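Local coordinates for protein OBCA, Oxalate Biosynthetic Component A (Burkholderia glumae, PDB 4NNB) that probably acts as a biosynthetic enzyme, joining an N-terminal domain to a TIM-barrel-type domain that holds a magnesium ion and an oxaloacetate ion, at residues A[6-11]-A[500-505]; A[457-462]-A[468-473]; A[214-219]-A[514-519]; A[477-482]-A[487-492]. All blocks are in the same frame, centred on the assembly; numbering follows the deposited sequence.

Interaction 1 of 4, residues A[6-11]-A[500-505]; sequences LYITAA and SLVREE
Ile-8 turns CG1 anti to its own carbonyl carbon (chi1 -63°) and then runs on almost straight to CD1 (chi2 168°), which pushes the terminal methyl out from strand 5-10 toward helix 495-507. On the helix, Val-502 has CG1 set between its backbone N and carbonyl carbon (chi1 77°), and this branch meets the isoleucine. The two side chains approach tip to tip, with Ile-8 CD1 lying 3.7 Å from Val-502 CG1, while Ile-8 CG1 is more distant at 4.2 Å from the same methyl. Arg-503 adds only the root of its side chain: its CB is 3.8 Å from Ile-8 CD1, and the two chains cross at about a right angle. Beyond CB the arginine is extended and leads away from the strand, in keeping with the exposed position of this residue. Strand 5-10 belongs to the barrel sheet, where it runs parallel to both 222-229 and 469-472, and helix 495-507 packs on its outer side. The next residue, Thr-9, instead touches His-224, a ligand of the magnesium ion. Val-502 also rests on Ile-470 and Val-459, which extends the same apolar layer. With methyl and methylene groups alone meeting between the two segments, this small buried contact relies on dispersion and the exclusion of water, without directional bonds between the segments.

Interaction 2 of 4, residues A[457-462]-A[468-473]; sequences LLVDVA and DGIRVG
Two residues before Ile-470, whose side chain packs on Ala-462, Asp-468 OD2 is gripped by a salt bridge from Arg-438 NH2 and a hydrogen bond from Ile-446 N, fixing the start of strand 469-472. From there Ile-470 reaches up to the helix with both branches. Its CG1 lies 3.6 Å from Ala-462 CB, and its CD1 continues past that methyl to the flank of Val-459, where CD1 and Val-459 CG2 are 4.2 Å apart. The other branch, Ile-470 CG2, faces Leu-458 and sits 3.8 Å from Leu-458 CD1. This layer closes the helix-to-strand return of the beta-alpha-beta unit 444-449, 458-465, 469-472, part of the TIM-type barrel; the axes of 458-462 and 469-472 come within 9.3 Å and run nearly antiparallel, at 155°. Leu-458 CD1 also meets Val-472 CG1 at 3.6 Å, so that one methyl touches both strand side chains. Its chi1 of -96° departs from the usual staggered value, consistent with a tight fit. Arg-471, between those two strand residues, points away from the helix: its side chain comes within about 4 Å of the bound magnesium ion (nearest atoms), and its NE forms a salt bridge with Asp-476.

Interaction 3 of 4, residues A[214-219]-A[514-519]; sequences RSMRAG and LTAAQV
Met-216 and Ala-516 meet through their methyl groups, one at the end of a long bent chain and the other directly on the backbone of helix 516-523. The methionine leaves helix 205-217 to one side, extends to its sulfur and then folds at chi3 (67°), which swings CE round toward the second segment. There it lies 4.1 Å from Ala-516 CB, which itself points at the methionine. The touch is light, and the rest of the junction is made by water. Gly-219 ends the first helix in a Schellman motif, for which its positive phi suits glycine, and its carbonyl O stands 4.4 Å from Leu-514 O. Water 1 donates to both, at 2.8 Å from Gly-219 O and 2.7 Å from Leu-514 O; water 2 spans the same pair, with its bond to Leu-514 O weak. The second helix begins with a capping box. Thr-515 N gives a nearly straight bond of 2.8 Å to Gln-518 OE1 (170°), and Gln-518 N returns one of 3.2 Å to Thr-515 OG1. Thus the end of one peripheral helix faces the start of another beside the barrel, where Leu-514 N is hydrogen-bonded to Leu-6 O of strand 5-10. Two carbonyl oxygens facing each other would probably repel, and the protons donated by the waters turn this meeting of acceptors into a bridged, partly solvated joint.

Interaction 4 of 4, residues A[477-482]-A[487-492]; sequences GLTVND and GGVRKA
Arg-490 and Asp-482 form the tight end of this two-stranded antiparallel hairpin. Arg-490 NE points straight at Asp-482 OD2 in a salt bridge of 2.7 Å (179°), with the oxygen in the guanidinium plane and using its anti lone pair; the carboxylate is turned 78° to that plane. Val-480 CG2 packs over one guanidinium face, 3.3 Å from Arg-490 NH1, its position between backbone N and carbonyl carbon (chi1 -69° for CG1) setting it there. Val-480 CG1 meets Ala-492 CB at 3.6 Å. Beneath these groups, Val-480 and Arg-490 form a hydrogen-bonded pair, bonding through N and O in both directions, and Asp-482 N donates to Gly-488 O. Bonded through NE to Asp-482, NH1 to Lys-491 O and NH2 to Glu-497, the guanidinium is probably fixed in rotation. On the opposite face, beside Val-489, Asn-481 is exposed and its ND2 bonds to Asn-456 OD1. Toward Leu-478 the backbone bond from Ala-492 N to Leu-478 O is still firm, but side-chain packing is thinner and water enters. Leu-478 CB lies 3.8 Å from Lys-491 CD, and the lysine NZ goes on to Thr-137 and the carbonyl of Arg-197. Water 3 donates to Leu-478 O (3.0 Å) and Ala-492 O (2.8 Å). The hairpin lies between two helices: Thr-479 and Val-489 rest on Leu-133 of helix 125-137, whereas Val-480 packs against Gln-498 and Leu-501 of helix 495-507.

How the interactions relate
Interactions 1 and 2 are buried and share one apolar layer outside the barrel sheet: strands 5-10 and 469-472 are neighbours there, joined by backbone bonds such as Thr-9 N to Ile-470 O. Interaction 3 lies farther out, and there a single methyl contact is joined by water bridges, yet it borders interaction 1, where Leu-6 bonds to Leu-514 and Ala-218 touches Ser-500. Interaction 4 is a partly exposed hairpin held by backbone bonds and a salt bridge, the polar counterpart of the first two. It leads directly into helix 495-507, which interaction 1 uses, and Leu-501 packs on Val-480; interactions 3 and 4 do not touch.

Interaction 1 of 4, residues A[6-11]-A[500-505]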
loop_
_atom_site.group_PDB
_atom_site.type_symbol
_atom_site.label_atom_id
_atom_site.label_comp_id
_atom_site.label_asym_id
_atom_site.label_seq_id
_atom_site.Cartn_x
_atom_site.Cartn_y
_atom_site.Cartn_z
ATOM N N LEU A 6 -1.550 -22.695 -0.478
ATOM C CA LEU A 6 -1.184 -21.321 -0.830
ATOM C C LEU A 6 -0.167 -20.688 0.111
ATOM O O LEU A 6 -0.075 -21.042 1.291
ATOM C CB LEU A 6 -2.424 -20.433 -0.923
ATOM C CG LEU A 6 -3.359 -20.648 -2.110
ATOM C CD1 LEU A 6 -4.458 -21.633 -1.760
ATOM C CD2 LEU A 6 -3.963 -19.330 -2.529
ATOM N N TYR A 7 0.609 -19.747 -0.414
ATOM C CA TYR A 7 1.463 -18.961 0.462
ATOM C C TYR A 7 1.034 -17.497 0.408
ATOM O O TYR A 7 0.569 -17.014 -0.624
ATOM C CB TYR A 7 2.956 -19.158 0.157
ATOM C CG TYR A 7 3.408 -18.721 -1.221
ATOM C CD1 TYR A 7 3.985 -17.472 -1.421
ATOM C CD2 TYR A 7 3.283 -19.568 -2.316
ATOM C CE1 TYR A 7 4.413 -17.070 -2.686
ATOM C CE2 TYR A 7 3.697 -19.177 -3.578
ATOM C CZ TYR A 7 4.266 -17.928 -3.756
ATOM O OH TYR A 7 4.686 -17.537 -5.012
ATOM N N ILE A 8 1.154 -16.815 1.541
ATOM C CA ILE A 8 0.775 -15.415 1.620
ATOM C C ILE A 8 2.036 -14.589 1.516
ATOM O O ILE A 8 3.013 -14.843 2.222
ATOM C CB ILE A 8 0.039 -15.082 2.940
ATOM C CG1 ILE A 8 -1.281 -15.866 3.011
ATOM C CG2 ILE A 8 -0.215 -13.563 3.066
ATOM C CD1 ILE A 8 -1.969 -15.842 4.389
ATOM N N THR A 9 2.018 -13.621 0.603
ATOM C CA THR A 9 3.053 -12.595 0.576
ATOM C C THR A 9 2.583 -11.342 1.317
ATOM O O THR A 9 1.518 -10.804 1.029
ATOM C CB THR A 9 3.457 -12.224 -0.878
ATOM O OG1 THR A 9 4.113 -13.348 -1.491
ATOM C CG2 THR A 9 4.436 -11.028 -0.872
ATOM N N ALA A 10 3.374 -10.878 2.280
ATOM C CA ALA A 10 3.104 -9.590 2.917
ATOM C C ALA A 10 3.869 -8.484 2.184
ATOM O O ALA A 10 5.046 -8.640 1.885
ATOM C CB ALA A 10 3.530 -9.630 4.362
ATOM N N ALA A 11 3.215 -7.365 1.899
ATOM C CA ALA A 11 3.913 -6.245 1.247
ATOM C C ALA A 11 3.731 -4.969 2.074
ATOM O O ALA A 11 2.792 -4.219 1.852
ATOM C CB ALA A 11 3.398 -6.044 -0.177
ATOM N N SER A 500 -3.431 -11.707 8.739
ATOM C CA SER A 500 -4.244 -12.555 9.627
ATOM C C SER A 500 -5.615 -12.793 9.038
ATOM O O SER A 500 -6.111 -13.915 9.051
ATOM C CB SER A 500 -4.408 -11.924 11.018
ATOM O OG SER A 500 -3.158 -11.722 11.638
ATOM N N LEU A 501 -6.212 -11.725 8.519
ATOM C CA LEU A 501 -7.553 -11.775 7.959
ATOM C C LEU A 501 -7.638 -12.584 6.673
ATOM O O LEU A 501 -8.576 -13.358 6.490
ATOM C CB LEU A 501 -8.096 -10.363 7.740
ATOM C CG LEU A 501 -8.488 -9.629 9.021
ATOM C CD1 LEU A 501 -8.703 -8.147 8.746
ATOM C CD2 LEU A 501 -9.750 -10.253 9.620
ATOM N N VAL A 502 -6.675 -12.425 5.772
ATOM C CA VAL A 502 -6.716 -13.241 4.567
ATOM C C VAL A 502 -6.450 -14.716 4.892
ATOM O O VAL A 502 -7.059 -15.600 4.298
ATOM C CB VAL A 502 -5.770 -12.732 3.454
ATOM C CG1 VAL A 502 -4.335 -13.106 3.760
ATOM C CG2 VAL A 502 -6.186 -13.339 2.120
ATOM N N ARG A 503 -5.551 -14.973 5.842
ATOM C CA ARG A 503 -5.274 -16.328 6.310
ATOM C C ARG A 503 -6.556 -16.959 6.836
ATOM O O ARG A 503 -6.878 -18.109 6.527
ATOM C CB ARG A 503 -4.232 -16.284 7.419
ATOM C CG ARG A 503 -3.867 -17.647 8.017
ATOM C CD ARG A 503 -2.858 -17.457 9.139
ATOM N NE ARG A 503 -2.511 -18.692 9.836
ATOM C CZ ARG A 503 -3.167 -19.159 10.893
ATOM N NH1 ARG A 503 -4.222 -18.502 11.365
ATOM N NH2 ARG A 503 -2.775 -20.284 11.476
ATOM N N GLU A 504 -7.291 -16.180 7.619
ATOM C CA GLU A 504 -8.556 -16.616 8.199
ATOM C C GLU A 504 -9.568 -16.995 7.113
ATOM O O GLU A 504 -10.147 -18.085 7.146
ATOM C CB GLU A 504 -9.092 -15.502 9.106
ATOM C CG GLU A 504 -10.444 -15.748 9.752
ATOM C CD GLU A 504 -10.836 -14.598 10.672
ATOM O OE1 GLU A 504 -10.740 -14.773 11.907
ATOM O OE2 GLU A 504 -11.225 -13.521 10.161
ATOM N N GLU A 505 -9.770 -16.103 6.149
ATOM C CA GLU A 505 -10.692 -16.368 5.047
ATOM C C GLU A 505 -10.280 -17.599 4.226
ATOM O O GLU A 505 -11.137 -18.377 3.788
ATOM C CB GLU A 505 -10.839 -15.130 4.150
ATOM C CG GLU A 505 -11.782 -15.340 2.972
ATOM C CD GLU A 505 -12.161 -14.054 2.257
ATOM O OE1 GLU A 505 -11.479 -13.021 2.448
ATOM O OE2 GLU A 505 -13.159 -14.077 1.503
#

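Interaction 2 of 4, residues A[457-462]-A[468-473]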
loop_
_atom_site.group_PDB
_atom_site.type_symbol
_atom_site.label_atom_id
_atom_site.label_comp_id
_atom_site.label_asym_id
_atom_site.label_seq_id
_atom_site.Cartn_x
_atom_site.Cartn_y
_atom_site.Cartn_z
ATOM N N LEU A 457 -12.448 -9.386 -3.645
ATOM C CA LEU A 457 -12.377 -10.377 -4.712
ATOM C C LEU A 457 -11.210 -11.336 -4.547
ATOM O O LEU A 457 -11.196 -12.398 -5.171
ATOM C CB LEU A 457 -12.224 -9.671 -6.065
ATOM C CG LEU A 457 -13.322 -8.709 -6.496
ATOM C CD1 LEU A 457 -12.924 -7.992 -7.770
ATOM C CD2 LEU A 457 -14.627 -9.472 -6.697
ATOM N N LEU A 458 -10.227 -10.962 -3.724
ATOM C CA LEU A 458 -8.939 -11.671 -3.672
ATOM C C LEU A 458 -9.033 -13.181 -3.559
ATOM O O LEU A 458 -8.455 -13.909 -4.370
ATOM C CB LEU A 458 -8.083 -11.171 -2.510
ATOM C CG LEU A 458 -7.040 -10.097 -2.781
ATOM C CD1 LEU A 458 -6.288 -9.831 -1.483
ATOM C CD2 LEU A 458 -6.084 -10.504 -3.914
ATOM N N VAL A 459 -9.736 -13.655 -2.534
ATOM C CA VAL A 459 -9.812 -15.088 -2.295
ATOM C C VAL A 459 -10.607 -15.828 -3.374
ATOM O O VAL A 459 -10.160 -16.870 -3.846
ATOM C CB VAL A 459 -10.346 -15.405 -0.885
ATOM C CG1 VAL A 459 -10.576 -16.908 -0.721
ATOM C CG2 VAL A 459 -9.363 -14.899 0.153
ATOM N N ASP A 460 -11.763 -15.299 -3.771
ATOM C CA ASP A 460 -12.568 -15.977 -4.786
ATOM C C ASP A 460 -11.797 -16.092 -6.105
ATOM O O ASP A 460 -11.768 -17.159 -6.724
ATOM C CB ASP A 460 -13.887 -15.251 -5.037
ATOM C CG ASP A 460 -14.897 -15.454 -3.914
ATOM O OD1 ASP A 460 -14.815 -16.471 -3.193
ATOM O OD2 ASP A 460 -15.774 -14.585 -3.760
ATOM N N VAL A 461 -11.173 -14.989 -6.519
ATOM C CA VAL A 461 -10.429 -14.962 -7.777
ATOM C C VAL A 461 -9.230 -15.897 -7.743
ATOM O O VAL A 461 -8.981 -16.631 -8.696
ATOM C CB VAL A 461 -9.965 -13.540 -8.129
ATOM C CG1 VAL A 461 -9.006 -13.561 -9.320
ATOM C CG2 VAL A 461 -11.153 -12.668 -8.436
ATOM N N ALA A 462 -8.497 -15.893 -6.634
ATOM C CA ALA A 462 -7.304 -16.721 -6.529
ATOM C C ALA A 462 -7.651 -18.211 -6.519
ATOM O O ALA A 462 -6.960 -19.043 -7.130
ATOM C CB ALA A 462 -6.516 -16.357 -5.287
ATOM N N ASP A 468 -1.372 -20.082 -6.678
ATOM C CA ASP A 468 -0.540 -20.619 -5.618
ATOM C C ASP A 468 -0.322 -19.665 -4.457
ATOM O O ASP A 468 0.260 -20.043 -3.444
ATOM C CB ASP A 468 0.812 -20.989 -6.197
ATOM C CG ASP A 468 0.679 -21.884 -7.391
ATOM O OD1 ASP A 468 0.475 -23.092 -7.184
ATOM O OD2 ASP A 468 0.746 -21.380 -8.526
ATOM N N GLY A 469 -0.776 -18.431 -4.593
ATOM C CA GLY A 469 -0.497 -17.460 -3.554
ATOM C C GLY A 469 -1.358 -16.231 -3.636
ATOM O O GLY A 469 -1.963 -15.952 -4.669
ATOM N N ILE A 470 -1.408 -15.490 -2.530
ATOM C CA ILE A 470 -2.120 -14.223 -2.460
ATOM C C ILE A 470 -1.243 -13.233 -1.699
ATOM O O ILE A 470 -0.626 -13.589 -0.691
ATOM C CB ILE A 470 -3.473 -14.375 -1.716
ATOM C CG1 ILE A 470 -4.454 -15.196 -2.545
ATOM C CG2 ILE A 470 -4.111 -13.002 -1.415
ATOM C CD1 ILE A 470 -5.720 -15.562 -1.762
ATOM N N ARG A 471 -1.191 -11.996 -2.185
ATOM C CA ARG A 471 -0.404 -10.950 -1.550
ATOM C C ARG A 471 -1.331 -9.890 -0.972
ATOM O O ARG A 471 -2.336 -9.513 -1.597
ATOM C CB ARG A 471 0.570 -10.314 -2.572
ATOM C CG ARG A 471 1.018 -8.887 -2.240
ATOM C CD ARG A 471 2.215 -8.425 -3.116
ATOM N NE ARG A 471 2.133 -6.996 -3.395
ATOM C CZ ARG A 471 2.993 -6.312 -4.152
ATOM N NH1 ARG A 471 4.038 -6.914 -4.718
ATOM N NH2 ARG A 471 2.787 -5.022 -4.350
ATOM N N VAL A 472 -1.002 -9.420 0.231
ATOM C CA VAL A 472 -1.708 -8.283 0.831
ATOM C C VAL A 472 -0.664 -7.419 1.525
ATOM O O VAL A 472 0.473 -7.851 1.709
ATOM C CB VAL A 472 -2.746 -8.737 1.883
ATOM C CG1 VAL A 472 -3.923 -9.423 1.210
ATOM C CG2 VAL A 472 -2.087 -9.661 2.906
ATOM N N GLY A 473 -1.045 -6.204 1.900
ATOM C CA GLY A 473 -0.169 -5.351 2.686
ATOM C C GLY A 473 -0.440 -3.887 2.404
ATOM O O GLY A 473 -1.114 -3.572 1.422
#

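Interaction 3 of 4, residues A[214-219]-A[514-519]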
loop_
_atom_site.group_PDB
_atom_site.type_symbol
_atom_site.label_atom_id
_atom_site.label_comp_id
_atom_site.label_asym_id
_atom_site.label_seq_id
_atom_site.Cartn_x
_atom_site.Cartn_y
_atom_site.Cartn_z
ATOM N N ARG A 214 6.262 -9.375 12.462
ATOM C CA ARG A 214 4.849 -9.534 12.803
ATOM C C ARG A 214 4.039 -10.134 11.664
ATOM O O ARG A 214 3.188 -10.988 11.896
ATOM C CB ARG A 214 4.229 -8.203 13.237
ATOM C CG ARG A 214 4.847 -7.632 14.495
ATOM C CD ARG A 214 3.786 -6.963 15.325
ATOM N NE ARG A 214 2.658 -7.861 15.559
ATOM C CZ ARG A 214 1.487 -7.473 16.045
ATOM N NH1 ARG A 214 0.513 -8.353 16.213
ATOM N NH2 ARG A 214 1.287 -6.200 16.355
ATOM N N SER A 215 4.288 -9.685 10.436
ATOM C CA SER A 215 3.573 -10.231 9.282
ATOM C C SER A 215 3.832 -11.722 9.084
ATOM O O SER A 215 2.905 -12.498 8.797
ATOM C CB SER A 215 3.925 -9.452 8.004
ATOM O OG SER A 215 3.291 -8.186 8.024
ATOM N N MET A 216 5.088 -12.126 9.223
ATOM C CA MET A 216 5.436 -13.542 9.130
ATOM C C MET A 216 4.750 -14.351 10.233
ATOM O O MET A 216 4.263 -15.458 9.998
ATOM C CB MET A 216 6.940 -13.732 9.268
ATOM C CG MET A 216 7.735 -13.474 8.007
ATOM S SD MET A 216 9.430 -13.837 8.442
ATOM C CE MET A 216 9.334 -15.596 8.710
ATOM N N ARG A 217 4.694 -13.789 11.433
ATOM C CA ARG A 217 4.097 -14.516 12.550
ATOM C C ARG A 217 2.579 -14.593 12.448
ATOM O O ARG A 217 1.965 -15.486 13.015
ATOM C CB ARG A 217 4.584 -13.930 13.876
ATOM C CG ARG A 217 6.053 -14.229 14.070
ATOM C CD ARG A 217 6.663 -13.550 15.265
ATOM N NE ARG A 217 8.062 -13.951 15.400
ATOM C CZ ARG A 217 8.914 -13.455 16.291
ATOM N NH1 ARG A 217 8.528 -12.521 17.142
ATOM N NH2 ARG A 217 10.161 -13.893 16.317
ATOM N N ALA A 218 1.985 -13.684 11.676
ATOM C CA ALA A 218 0.553 -13.703 11.422
ATOM C C ALA A 218 0.233 -14.649 10.270
ATOM O O ALA A 218 -0.937 -14.895 9.971
ATOM C CB ALA A 218 0.024 -12.279 11.122
ATOM N N GLY A 219 1.269 -15.162 9.609
ATOM C CA GLY A 219 1.077 -16.173 8.583
ATOM C C GLY A 219 1.759 -15.982 7.230
ATOM O O GLY A 219 1.653 -16.847 6.366
ATOM N N LEU A 514 0.960 -22.441 3.566
ATOM C CA LEU A 514 2.364 -22.829 3.708
ATOM C C LEU A 514 3.166 -21.834 4.544
ATOM O O LEU A 514 2.949 -20.621 4.465
ATOM C CB LEU A 514 3.003 -22.975 2.328
ATOM C CG LEU A 514 2.217 -23.862 1.364
ATOM C CD1 LEU A 514 2.774 -23.779 -0.034
ATOM C CD2 LEU A 514 2.202 -25.316 1.851
ATOM N N THR A 515 4.093 -22.352 5.343
ATOM C CA THR A 515 4.979 -21.524 6.155
ATOM C C THR A 515 6.213 -21.133 5.354
ATOM O O THR A 515 6.478 -21.698 4.287
ATOM C CB THR A 515 5.512 -22.306 7.352
ATOM O OG1 THR A 515 6.352 -23.357 6.870
ATOM C CG2 THR A 515 4.372 -22.894 8.182
ATOM N N ALA A 516 6.986 -20.196 5.895
ATOM C CA ALA A 516 8.244 -19.786 5.276
ATOM C C ALA A 516 9.177 -20.976 5.060
ATOM O O ALA A 516 9.705 -21.161 3.965
ATOM C CB ALA A 516 8.925 -18.718 6.109
ATOM N N ALA A 517 9.367 -21.790 6.096
ATOM C CA ALA A 517 10.261 -22.941 5.988
ATOM C C ALA A 517 9.830 -23.853 4.854
ATOM O O ALA A 517 10.665 -24.401 4.140
ATOM C CB ALA A 517 10.330 -23.716 7.310
ATOM N N GLN A 518 8.523 -24.005 4.675
ATOM C CA GLN A 518 8.015 -24.878 3.625
ATOM C C GLN A 518 8.197 -24.297 2.223
ATOM O O GLN A 518 8.520 -25.024 1.279
ATOM C CB GLN A 518 6.537 -25.164 3.848
ATOM C CG GLN A 518 6.234 -25.998 5.089
ATOM C CD GLN A 518 4.755 -26.098 5.325
ATOM O OE1 GLN A 518 4.099 -25.106 5.665
ATOM N NE2 GLN A 518 4.203 -27.287 5.115
ATOM N N VAL A 519 7.955 -22.996 2.080
ATOM C CA VAL A 519 8.109 -22.346 0.779
ATOM C C VAL A 519 9.571 -22.411 0.340
ATOM O O VAL A 519 9.845 -22.729 -0.819
ATOM C CB VAL A 519 7.549 -20.882 0.775
ATOM C CG1 VAL A 519 7.935 -20.131 -0.530
ATOM C CG2 VAL A 519 6.046 -20.898 0.933
HETATM O O HOH W 1 1.997 -18.149 3.923
HETATM O O HOH W 2 2.482 -19.479 7.666
#

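Interaction 4 of 4, residues A[477-482]-A[487-492]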
loop_
_atom_site.group_PDB
_atom_site.type_symbol
_atom_site.label_atom_id
_atom_site.label_comp_id
_atom_site.label_asym_id
_atom_site.label_seq_id
_atom_site.Cartn_x
_atom_site.Cartn_y
_atom_site.Cartn_z
ATOM N N GLY A 477 -3.113 -1.841 -0.293
ATOM C CA GLY A 477 -4.304 -1.207 0.256
ATOM C C GLY A 477 -4.123 -0.926 1.734
ATOM O O GLY A 477 -3.436 -1.678 2.426
ATOM N N LEU A 478 -4.753 0.140 2.228
ATOM C CA LEU A 478 -4.536 0.590 3.607
ATOM C C LEU A 478 -5.634 0.140 4.573
ATOM O O LEU A 478 -5.554 0.404 5.778
ATOM C CB LEU A 478 -4.414 2.114 3.643
ATOM C CG LEU A 478 -3.240 2.685 2.834
ATOM C CD1 LEU A 478 -3.189 4.222 2.920
ATOM C CD2 LEU A 478 -1.932 2.053 3.315
ATOM N N THR A 479 -6.648 -0.545 4.047
ATOM C CA THR A 479 -7.848 -0.854 4.825
ATOM C C THR A 479 -8.072 -2.337 5.147
ATOM O O THR A 479 -7.469 -3.234 4.546
ATOM C CB THR A 479 -9.113 -0.310 4.117
ATOM O OG1 THR A 479 -9.226 -0.894 2.816
ATOM C CG2 THR A 479 -9.040 1.206 3.971
ATOM N N VAL A 480 -8.939 -2.581 6.125
ATOM C CA VAL A 480 -9.484 -3.910 6.364
ATOM C C VAL A 480 -11.002 -3.781 6.498
ATOM O O VAL A 480 -11.525 -2.696 6.800
ATOM C CB VAL A 480 -8.939 -4.570 7.652
ATOM C CG1 VAL A 480 -7.468 -4.929 7.517
ATOM C CG2 VAL A 480 -9.188 -3.662 8.871
ATOM N N ASN A 481 -11.709 -4.876 6.258
ATOM C CA ASN A 481 -13.110 -4.948 6.650
ATOM C C ASN A 481 -13.209 -5.130 8.163
ATOM O O ASN A 481 -12.332 -5.740 8.778
ATOM C CB ASN A 481 -13.819 -6.100 5.934
ATOM C CG ASN A 481 -13.989 -5.839 4.452
ATOM O OD1 ASN A 481 -14.249 -4.712 4.041
ATOM N ND2 ASN A 481 -13.835 -6.870 3.645
ATOM N N ASP A 482 -14.276 -4.598 8.758
ATOM C CA ASP A 482 -14.514 -4.750 10.191
ATOM C C ASP A 482 -16.013 -4.618 10.414
ATOM O O ASP A 482 -16.533 -3.509 10.465
ATOM C CB ASP A 482 -13.760 -3.676 10.987
ATOM C CG ASP A 482 -13.814 -3.910 12.497
ATOM O OD1 ASP A 482 -14.706 -4.650 12.972
ATOM O OD2 ASP A 482 -12.964 -3.344 13.220
ATOM N N GLY A 487 -20.530 1.203 8.529
ATOM C CA GLY A 487 -19.779 1.417 7.303
ATOM C C GLY A 487 -18.913 0.218 6.935
ATOM O O GLY A 487 -18.600 0.005 5.764
ATOM N N GLY A 488 -18.502 -0.544 7.945
ATOM C CA GLY A 488 -17.820 -1.816 7.752
ATOM C C GLY A 488 -16.357 -1.810 7.313
ATOM O O GLY A 488 -15.781 -2.887 7.103
ATOM N N VAL A 489 -15.760 -0.624 7.160
ATOM C CA VAL A 489 -14.372 -0.500 6.691
ATOM C C VAL A 489 -13.574 0.473 7.563
ATOM O O VAL A 489 -14.120 1.456 8.059
ATOM C CB VAL A 489 -14.318 -0.019 5.214
ATOM C CG1 VAL A 489 -12.850 0.133 4.714
ATOM C CG2 VAL A 489 -15.086 -0.977 4.308
ATOM N N ARG A 490 -12.286 0.191 7.761
ATOM C CA ARG A 490 -11.400 1.078 8.514
ATOM C C ARG A 490 -9.954 0.890 8.055
ATOM O O ARG A 490 -9.654 -0.044 7.311
ATOM C CB ARG A 490 -11.477 0.774 10.009
ATOM C CG ARG A 490 -11.095 -0.678 10.358
ATOM C CD ARG A 490 -10.786 -0.822 11.845
ATOM N NE ARG A 490 -10.710 -2.209 12.302
ATOM C CZ ARG A 490 -9.596 -2.934 12.300
ATOM N NH1 ARG A 490 -8.463 -2.402 11.854
ATOM N NH2 ARG A 490 -9.612 -4.189 12.727
ATOM N N LYS A 491 -9.068 1.772 8.510
ATOM C CA LYS A 491 -7.638 1.626 8.260
ATOM C C LYS A 491 -7.121 0.398 8.992
ATOM O O LYS A 491 -7.476 0.148 10.157
ATOM C CB LYS A 491 -6.878 2.887 8.699
ATOM C CG LYS A 491 -7.063 4.078 7.740
ATOM C CD LYS A 491 -6.366 3.805 6.392
ATOM C CE LYS A 491 -6.789 4.747 5.276
ATOM N NZ LYS A 491 -6.065 6.050 5.271
ATOM N N ALA A 492 -6.317 -0.401 8.297
ATOM C CA ALA A 492 -5.690 -1.564 8.917
ATOM C C ALA A 492 -4.741 -1.124 10.034
ATOM O O ALA A 492 -4.140 -0.051 9.947
ATOM C CB ALA A 492 -4.923 -2.376 7.867
HETATM O O HOH W 3 -3.551 1.494 7.688
#